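Local coordinates for protein PilM (Pseudomonas aeruginosa, PDB 3HG9) that is of unknown biochemical function but probably takes part in building or working a type IV pilus system, at residues Thr14-Leu19 with Ala75-Ala80; Leu20-Arg25 with Phe51-Arg56. All blocks are in the same frame, centred on the assembly; numbering follows the deposited sequence.

Interaction 1: residues Thr14-Leu19 with Ala75-Ala80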
ATOM      1  N   THR B  14      13.221 -13.492   8.859  1.00 32.75           N
ATOM      2  CA  THR B  14      13.808 -12.588   9.807  1.00 31.01           C
ATOM      3  C   THR B  14      14.355 -11.396   9.009  1.00 30.89           C
ATOM      4  O   THR B  14      14.129 -10.228   9.294  1.00 31.45           O
ATOM      5  CB  THR B  14      14.991 -13.312  10.473  1.00 31.63           C
ATOM      6  OG1 THR B  14      14.536 -14.109  11.568  1.00 28.14           O
ATOM      7  CG2 THR B  14      16.079 -12.317  10.979  1.00 32.54           C
ATOM      8  N   LEU B  15      15.082 -11.674   7.970  1.00 29.77           N
ATOM      9  CA  LEU B  15      15.553 -10.599   7.168  1.00 29.23           C
ATOM     10  C   LEU B  15      14.448  -9.681   6.555  1.00 28.46           C
ATOM     11  O   LEU B  15      14.641  -8.451   6.429  1.00 28.59           O
ATOM     12  CB  LEU B  15      16.411 -11.212   6.081  1.00 30.02           C
ATOM     13  CG  LEU B  15      17.107 -10.147   5.261  1.00 32.86           C
ATOM     14  CD1 LEU B  15      18.008  -9.337   6.169  1.00 35.22           C
ATOM     15  CD2 LEU B  15      17.897 -10.766   4.055  1.00 33.79           C
ATOM     16  N   ALA B  16      13.334 -10.279   6.119  1.00 27.16           N
ATOM     17  CA  ALA B  16      12.231  -9.522   5.521  1.00 26.23           C
ATOM     18  C   ALA B  16      11.586  -8.627   6.571  1.00 25.70           C
ATOM     19  O   ALA B  16      11.363  -7.450   6.324  1.00 25.60           O
ATOM     20  CB  ALA B  16      11.184 -10.495   4.931  1.00 26.66           C
ATOM     21  N   ARG B  17      11.302  -9.208   7.731  1.00 25.92           N
ATOM     22  CA  ARG B  17      10.954  -8.497   8.948  1.00 28.66           C
ATOM     23  C   ARG B  17      11.903  -7.297   9.349  1.00 29.14           C
ATOM     24  O   ARG B  17      11.409  -6.191   9.657  1.00 30.42           O
ATOM     25  CB  ARG B  17      10.798  -9.529  10.095  1.00 29.99           C
ATOM     26  CG  ARG B  17       9.345 -10.139  10.207  1.00 34.84           C
ATOM     27  CD  ARG B  17       9.172 -11.021  11.477  1.00 45.66           C
ATOM     28  NE  ARG B  17       7.898 -10.904  12.233  1.00 52.07           N
ATOM     29  CZ  ARG B  17       6.767 -11.583  11.973  1.00 57.07           C
ATOM     30  NH1 ARG B  17       6.709 -12.453  10.963  1.00 58.89           N
ATOM     31  NH2 ARG B  17       5.664 -11.394  12.710  1.00 58.21           N
ATOM     32  N   SER B  18      13.222  -7.482   9.300  1.00 27.35           N
ATOM     33  CA  SER B  18      14.167  -6.367   9.536  1.00 28.17           C
ATOM     34  C   SER B  18      14.006  -5.273   8.453  1.00 28.62           C
ATOM     35  O   SER B  18      13.866  -4.075   8.754  1.00 28.20           O
ATOM     36  CB  SER B  18      15.620  -6.900   9.521  1.00 28.78           C
ATOM     37  OG  SER B  18      15.760  -8.028  10.406  1.00 25.17           O
ATOM     38  N   LEU B  19      13.998  -5.684   7.192  1.00 27.20           N
ATOM     39  CA  LEU B  19      13.641  -4.751   6.175  1.00 28.67           C
ATOM     40  C   LEU B  19      12.366  -3.943   6.575  1.00 29.19           C
ATOM     41  O   LEU B  19      12.378  -2.700   6.586  1.00 28.85           O
ATOM     42  CB  LEU B  19      13.433  -5.500   4.861  1.00 29.35           C
ATOM     43  CG  LEU B  19      13.262  -4.509   3.700  1.00 31.42           C
ATOM     44  CD1 LEU B  19      13.950  -5.109   2.459  1.00 35.59           C
ATOM     45  CD2 LEU B  19      11.794  -4.214   3.350  1.00 32.76           C
ATOM     46  N   ALA B  75      17.379 -15.671  -1.653  1.00 39.03           N
ATOM     47  CA  ALA B  75      16.198 -16.257  -2.288  1.00 38.38           C
ATOM     48  C   ALA B  75      15.037 -16.504  -1.344  1.00 38.03           C
ATOM     49  O   ALA B  75      15.226 -16.903  -0.206  1.00 37.82           O
ATOM     50  CB  ALA B  75      16.567 -17.521  -3.065  1.00 39.09           C
ATOM     51  N   GLY B  76      13.822 -16.281  -1.845  1.00 38.82           N
ATOM     52  CA  GLY B  76      12.573 -16.345  -1.047  1.00 37.57           C
ATOM     53  C   GLY B  76      12.238 -15.046  -0.326  1.00 37.51           C
ATOM     54  O   GLY B  76      11.344 -15.037   0.521  1.00 38.53           O
ATOM     55  N   LEU B  77      12.929 -13.961  -0.681  1.00 36.87           N
ATOM     56  CA  LEU B  77      12.984 -12.692   0.108  1.00 37.37           C
ATOM     57  C   LEU B  77      11.914 -11.730  -0.352  1.00 38.14           C
ATOM     58  O   LEU B  77      11.361 -10.968   0.469  1.00 39.00           O
ATOM     59  CB  LEU B  77      14.363 -11.957  -0.030  1.00 35.18           C
ATOM     60  CG  LEU B  77      14.365 -10.516   0.523  1.00 33.41           C
ATOM     61  CD1 LEU B  77      14.337 -10.395   2.058  1.00 34.04           C
ATOM     62  CD2 LEU B  77      15.477  -9.646   0.016  1.00 29.63           C
ATOM     63  N   ALA B  78      11.667 -11.718  -1.668  1.00 38.83           N
ATOM     64  CA  ALA B  78      10.568 -10.915  -2.256  1.00 38.34           C
ATOM     65  C   ALA B  78       9.287 -11.444  -1.664  1.00 38.48           C
ATOM     66  O   ALA B  78       8.539 -10.746  -0.927  1.00 38.59           O
ATOM     67  CB  ALA B  78      10.557 -11.072  -3.763  1.00 38.57           C
ATOM     68  N   ALA B  79       9.054 -12.715  -1.939  1.00 38.15           N
ATOM     69  CA  ALA B  79       7.873 -13.360  -1.422  1.00 38.17           C
ATOM     70  C   ALA B  79       7.730 -13.024   0.050  1.00 38.59           C
ATOM     71  O   ALA B  79       6.831 -12.264   0.439  1.00 39.04           O
ATOM     72  CB  ALA B  79       7.959 -14.842  -1.641  1.00 37.60           C
ATOM     73  N   ALA B  80       8.646 -13.542   0.867  1.00 39.13           N
ATOM     74  CA  ALA B  80       8.574 -13.398   2.323  1.00 39.04           C
ATOM     75  C   ALA B  80       8.234 -11.974   2.737  1.00 39.89           C
ATOM     76  O   ALA B  80       7.558 -11.783   3.749  1.00 41.44           O
ATOM     77  CB  ALA B  80       9.877 -13.819   2.955  1.00 38.59           C
TER

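Interaction 2: residues Leu20-Arg25 with Phe51-Arg56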
ATOM      1  N   LEU B  20      11.274  -4.634   6.906  1.00 28.55           N
ATOM      2  CA  LEU B  20       9.982  -3.916   7.109  1.00 29.12           C
ATOM      3  C   LEU B  20      10.153  -2.946   8.253  1.00 30.75           C
ATOM      4  O   LEU B  20       9.686  -1.762   8.233  1.00 32.77           O
ATOM      5  CB  LEU B  20       8.848  -4.895   7.415  1.00 26.59           C
ATOM      6  CG  LEU B  20       8.641  -5.545   6.096  1.00 25.01           C
ATOM      7  CD1 LEU B  20       7.543  -6.572   6.115  1.00 31.55           C
ATOM      8  CD2 LEU B  20       8.421  -4.428   5.017  1.00 23.13           C
ATOM      9  N   LEU B  21      10.872  -3.435   9.241  1.00 30.67           N
ATOM     10  CA  LEU B  21      11.093  -2.647  10.406  1.00 31.40           C
ATOM     11  C   LEU B  21      11.934  -1.398  10.097  1.00 30.66           C
ATOM     12  O   LEU B  21      11.682  -0.319  10.655  1.00 29.46           O
ATOM     13  CB  LEU B  21      11.788  -3.530  11.399  1.00 32.15           C
ATOM     14  CG  LEU B  21      12.113  -2.912  12.718  1.00 35.86           C
ATOM     15  CD1 LEU B  21      12.339  -4.141  13.571  1.00 39.92           C
ATOM     16  CD2 LEU B  21      13.363  -2.001  12.635  1.00 35.18           C
ATOM     17  N   TYR B  22      12.937  -1.536   9.230  1.00 31.44           N
ATOM     18  CA  TYR B  22      13.821  -0.373   8.862  1.00 30.85           C
ATOM     19  C   TYR B  22      13.007   0.596   8.043  1.00 31.26           C
ATOM     20  O   TYR B  22      12.987   1.810   8.291  1.00 29.58           O
ATOM     21  CB  TYR B  22      14.947  -0.856   8.006  1.00 30.53           C
ATOM     22  CG  TYR B  22      15.962   0.162   7.588  1.00 26.56           C
ATOM     23  CD1 TYR B  22      17.028   0.484   8.408  1.00 25.20           C
ATOM     24  CD2 TYR B  22      15.932   0.706   6.294  1.00 27.83           C
ATOM     25  CE1 TYR B  22      18.025   1.451   7.975  1.00 27.18           C
ATOM     26  CE2 TYR B  22      16.914   1.635   5.843  1.00 25.83           C
ATOM     27  CZ  TYR B  22      17.931   2.007   6.679  1.00 23.23           C
ATOM     28  OH  TYR B  22      18.876   2.888   6.204  1.00 28.04           O
ATOM     29  N   ARG B  23      12.286   0.022   7.087  1.00 32.39           N
ATOM     30  CA  ARG B  23      11.365   0.798   6.280  1.00 33.71           C
ATOM     31  C   ARG B  23      10.507   1.766   7.119  1.00 35.17           C
ATOM     32  O   ARG B  23      10.325   2.965   6.778  1.00 36.87           O
ATOM     33  CB  ARG B  23      10.435  -0.107   5.428  1.00 33.42           C
ATOM     34  CG  ARG B  23       9.613   0.752   4.430  1.00 32.05           C
ATOM     35  CD  ARG B  23       8.753  -0.035   3.517  1.00 34.52           C
ATOM     36  NE  ARG B  23       7.460  -0.365   4.127  1.00 34.91           N
ATOM     37  CZ  ARG B  23       6.437  -0.912   3.468  1.00 37.76           C
ATOM     38  NH1 ARG B  23       6.579  -1.163   2.175  1.00 35.54           N
ATOM     39  NH2 ARG B  23       5.275  -1.223   4.102  1.00 37.56           N
ATOM     40  N   SER B  24       9.955   1.267   8.207  1.00 34.82           N
ATOM     41  CA  SER B  24       9.033   2.111   8.933  1.00 34.11           C
ATOM     42  C   SER B  24       9.725   3.249   9.627  1.00 34.60           C
ATOM     43  O   SER B  24       9.127   4.317   9.798  1.00 35.96           O
ATOM     44  CB  SER B  24       8.252   1.273   9.928  1.00 33.55           C
ATOM     45  OG  SER B  24       7.348   0.491   9.235  1.00 28.79           O
ATOM     46  N   ARG B  25      10.963   3.026  10.059  1.00 35.39           N
ATOM     47  CA  ARG B  25      11.823   4.124  10.593  1.00 35.14           C
ATOM     48  C   ARG B  25      12.115   5.211   9.600  1.00 34.46           C
ATOM     49  O   ARG B  25      12.199   6.355   9.965  1.00 35.06           O
ATOM     50  CB  ARG B  25      13.144   3.580  11.086  1.00 35.26           C
ATOM     51  CG  ARG B  25      12.951   2.648  12.227  1.00 38.39           C
ATOM     52  CD  ARG B  25      12.175   3.329  13.332  1.00 42.41           C
ATOM     53  NE  ARG B  25      12.160   2.481  14.515  1.00 45.23           N
ATOM     54  CZ  ARG B  25      11.637   2.836  15.681  1.00 48.53           C
ATOM     55  NH1 ARG B  25      11.086   4.045  15.814  1.00 49.57           N
ATOM     56  NH2 ARG B  25      11.669   1.977  16.705  1.00 50.17           N
ATOM     57  N   PHE B  51      19.060  -3.951  17.439  1.00 34.81           N
ATOM     58  CA  PHE B  51      19.126  -4.042  15.987  1.00 33.27           C
ATOM     59  C   PHE B  51      20.471  -3.599  15.493  1.00 34.33           C
ATOM     60  O   PHE B  51      20.854  -2.431  15.719  1.00 34.53           O
ATOM     61  CB  PHE B  51      18.083  -3.116  15.393  1.00 32.73           C
ATOM     62  CG  PHE B  51      17.751  -3.406  13.989  1.00 27.28           C
ATOM     63  CD1 PHE B  51      17.052  -4.564  13.661  1.00 24.90           C
ATOM     64  CD2 PHE B  51      18.080  -2.501  12.971  1.00 29.34           C
ATOM     65  CE1 PHE B  51      16.728  -4.836  12.370  1.00 23.27           C
ATOM     66  CE2 PHE B  51      17.784  -2.790  11.610  1.00 24.53           C
ATOM     67  CZ  PHE B  51      17.084  -3.934  11.325  1.00 26.31           C
ATOM     68  N   ARG B  52      21.149  -4.530  14.808  1.00 35.32           N
ATOM     69  CA  ARG B  52      22.425  -4.353  14.099  1.00 36.04           C
ATOM     70  C   ARG B  52      22.050  -4.443  12.612  1.00 37.64           C
ATOM     71  O   ARG B  52      21.908  -5.544  12.060  1.00 40.20           O
ATOM     72  CB  ARG B  52      23.392  -5.499  14.461  1.00 36.35           C
ATOM     73  CG  ARG B  52      24.577  -5.190  15.524  1.00 37.22           C
ATOM     74  CD  ARG B  52      25.933  -4.740  14.814  1.00 38.71           C
ATOM     75  NE  ARG B  52      26.230  -3.268  14.786  1.00 41.34           N
ATOM     76  CZ  ARG B  52      25.764  -2.352  13.903  1.00 40.44           C
ATOM     77  NH1 ARG B  52      24.939  -2.688  12.909  1.00 37.30           N
ATOM     78  NH2 ARG B  52      26.138  -1.079  14.007  1.00 39.59           N
ATOM     79  N   LYS B  53      21.799  -3.313  11.954  1.00 37.46           N
ATOM     80  CA  LYS B  53      21.343  -3.374  10.577  1.00 37.06           C
ATOM     81  C   LYS B  53      22.404  -4.135   9.794  1.00 36.85           C
ATOM     82  O   LYS B  53      23.584  -3.960  10.070  1.00 35.92           O
ATOM     83  CB  LYS B  53      21.114  -1.958  10.000  1.00 37.29           C
ATOM     84  CG  LYS B  53      20.381  -1.884   8.607  1.00 34.61           C
ATOM     85  CD  LYS B  53      21.367  -1.761   7.429  1.00 36.74           C
ATOM     86  CE  LYS B  53      21.874  -0.321   7.214  1.00 37.86           C
ATOM     87  NZ  LYS B  53      22.764   0.269   8.250  1.00 33.70           N
ATOM     88  N   PRO B  54      21.974  -5.004   8.858  1.00 36.31           N
ATOM     89  CA  PRO B  54      22.905  -5.657   7.984  1.00 36.84           C
ATOM     90  C   PRO B  54      22.948  -4.933   6.688  1.00 38.66           C
ATOM     91  O   PRO B  54      22.032  -5.108   5.855  1.00 40.69           O
ATOM     92  CB  PRO B  54      22.258  -6.996   7.705  1.00 35.78           C
ATOM     93  CG  PRO B  54      20.829  -6.814   8.001  1.00 34.81           C
ATOM     94  CD  PRO B  54      20.631  -5.586   8.767  1.00 35.36           C
ATOM     95  N   VAL B  55      23.977  -4.139   6.432  1.00 38.70           N
ATOM     96  CA  VAL B  55      24.032  -3.745   5.053  1.00 38.68           C
ATOM     97  C   VAL B  55      24.134  -5.146   4.390  1.00 39.18           C
ATOM     98  O   VAL B  55      24.945  -6.014   4.821  1.00 41.24           O
ATOM     99  CB  VAL B  55      25.140  -2.803   4.775  1.00 38.75           C
ATOM    100  CG1 VAL B  55      24.580  -1.670   3.918  1.00 35.91           C
ATOM    101  CG2 VAL B  55      25.725  -2.295   6.093  1.00 38.80           C
ATOM    102  N   ARG B  56      23.361  -5.405   3.344  1.00 37.86           N
ATOM    103  CA  ARG B  56      22.937  -4.456   2.329  1.00 35.62           C
ATOM    104  C   ARG B  56      21.529  -3.816   2.501  1.00 35.54           C
ATOM    105  O   ARG B  56      21.018  -3.246   1.536  1.00 36.45           O
ATOM    106  CB  ARG B  56      23.053  -5.167   0.981  1.00 34.37           C
ATOM    107  CG  ARG B  56      23.028  -6.772   0.993  1.00 32.22           C
ATOM    108  CD  ARG B  56      22.416  -7.590   2.272  1.00 25.04           C
ATOM    109  NE  ARG B  56      23.560  -8.052   3.017  1.00 24.88           N
ATOM    110  CZ  ARG B  56      24.149  -9.222   2.833  1.00 28.76           C
ATOM    111  NH1 ARG B  56      23.602 -10.077   1.960  1.00 24.59           N
ATOM    112  NH2 ARG B  56      25.275  -9.545   3.548  1.00 26.16           N
TER

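Interaction 1: residues Thr14-Leu19 with Ala75-Ala80
Leu77, in the first turn of helix 77-83, sends its side chain against Leu15 and Ala16 on helix 12-31. Its CB and CG stand back, Leu77 CG still 5.0 Å from Leu15 CD2, and the touching is left to one methyl. With CG anti to the backbone N (chi1 168°) and chi2 at 73°, Leu77 CD1 is carried forward from the branch toward helix 12-31, where it lies 4.1 Å from Leu15 CD2. Leu77 CD1 is also 4.1 Å from Ala16 CA, so it rests on the helix backbone beside the Ala16 side chain. On the other branch, Leu77 CD2 stays 4.8 Å from Leu15 CD2. One turn further on, Ala80 aims its CB at Ala16, and the CB atoms of Ala16 and Ala80 meet at 4.1 Å. Ala16 CB also reaches the backbone, 4.0 Å from Ala80 C. Small side chains on both sides allow this approach, with the CA atoms of Ala16 and Ala80 6.2 Å apart. Gly76 is the N-cap of the short helix, and Gly76 O accepts from Ala80 N at 3.1 Å. Beyond the pair, Leu77 also packs on Ile70 of strand 65-70 and on Val119 of the second subunit. No hydrogen bond crosses between the segments: methyl groups and alanine surfaces make the join, which implies that shape fit and dispersion hold the helices here, with little directional constraint.

Interaction 2: residues Leu20-Arg25 with Phe51-Arg56
The Phe51 ring receives Leu21 over one of its faces: the methyl Leu21 CD2 approaches from helix 12-31 and comes to 4.4 Å from Phe51 CZ. The Leu21 CB already heads for 51-56, and CG, anti to the backbone N (chi1 -179°), continues the side chain outward toward the ring. The second flat group is the Tyr22 ring, which Lys53 meets through the start of its aliphatic chain. Lys53 CG is 4.1 Å from Tyr22 CD1 and an equal 4.1 Å from Tyr22 CE1, and it approaches the ring obliquely. A third flat group belongs to segment 20-25 alone: there Leu20 CD2 covers one face of the Arg23 guanidinium, whose NH2 makes a salt bridge to Asp88 of the second subunit. Beyond CG the lysine bends, with chi2 at -97°, and its NZ forms a salt bridge with Asp42. Asp42 also touches Tyr22, and the charged end and the ring thus share a neighbour. The backbones themselves stay apart, the nearest CA atoms, those of Tyr22 and Lys53, being 8.3 Å from each other; side chains alone span the gap, and no hydrogen bond joins the segments. Residues 51-56, which have no regular secondary structure, run beside helix 12-31 just before strand 57-62 begins, as the two side-chain contacts, Leu21 with Phe51 and Tyr22 with Lys53, attest. Tyr22 continues the packing onto Leu45 in the preceding loop and Ala68 of strand 65-70, so that loop, helix and two-stranded antiparallel sheet meet around this ring.

In the fold
Both interactions use helix 12-31 in consecutive turns, their centres about 11 Å apart, and interaction 2 is nested along the chain inside the loop closed by interaction 1. Each is partly buried, and each is made across its segments by carbon atoms. Interaction 1 joins two helices through leucine and alanine; interaction 2 joins the helix to an irregular segment and differs in using rings and a lysine stem. The second subunit reaches four residues of interaction 1 but only Arg23 in interaction 2. The two touch directly, Ser18 CB lying 3.7 Å from Phe51 CE1 and Leu15 CD1 4.2 Å from Pro54 CG. Both also lean on strand 65-70.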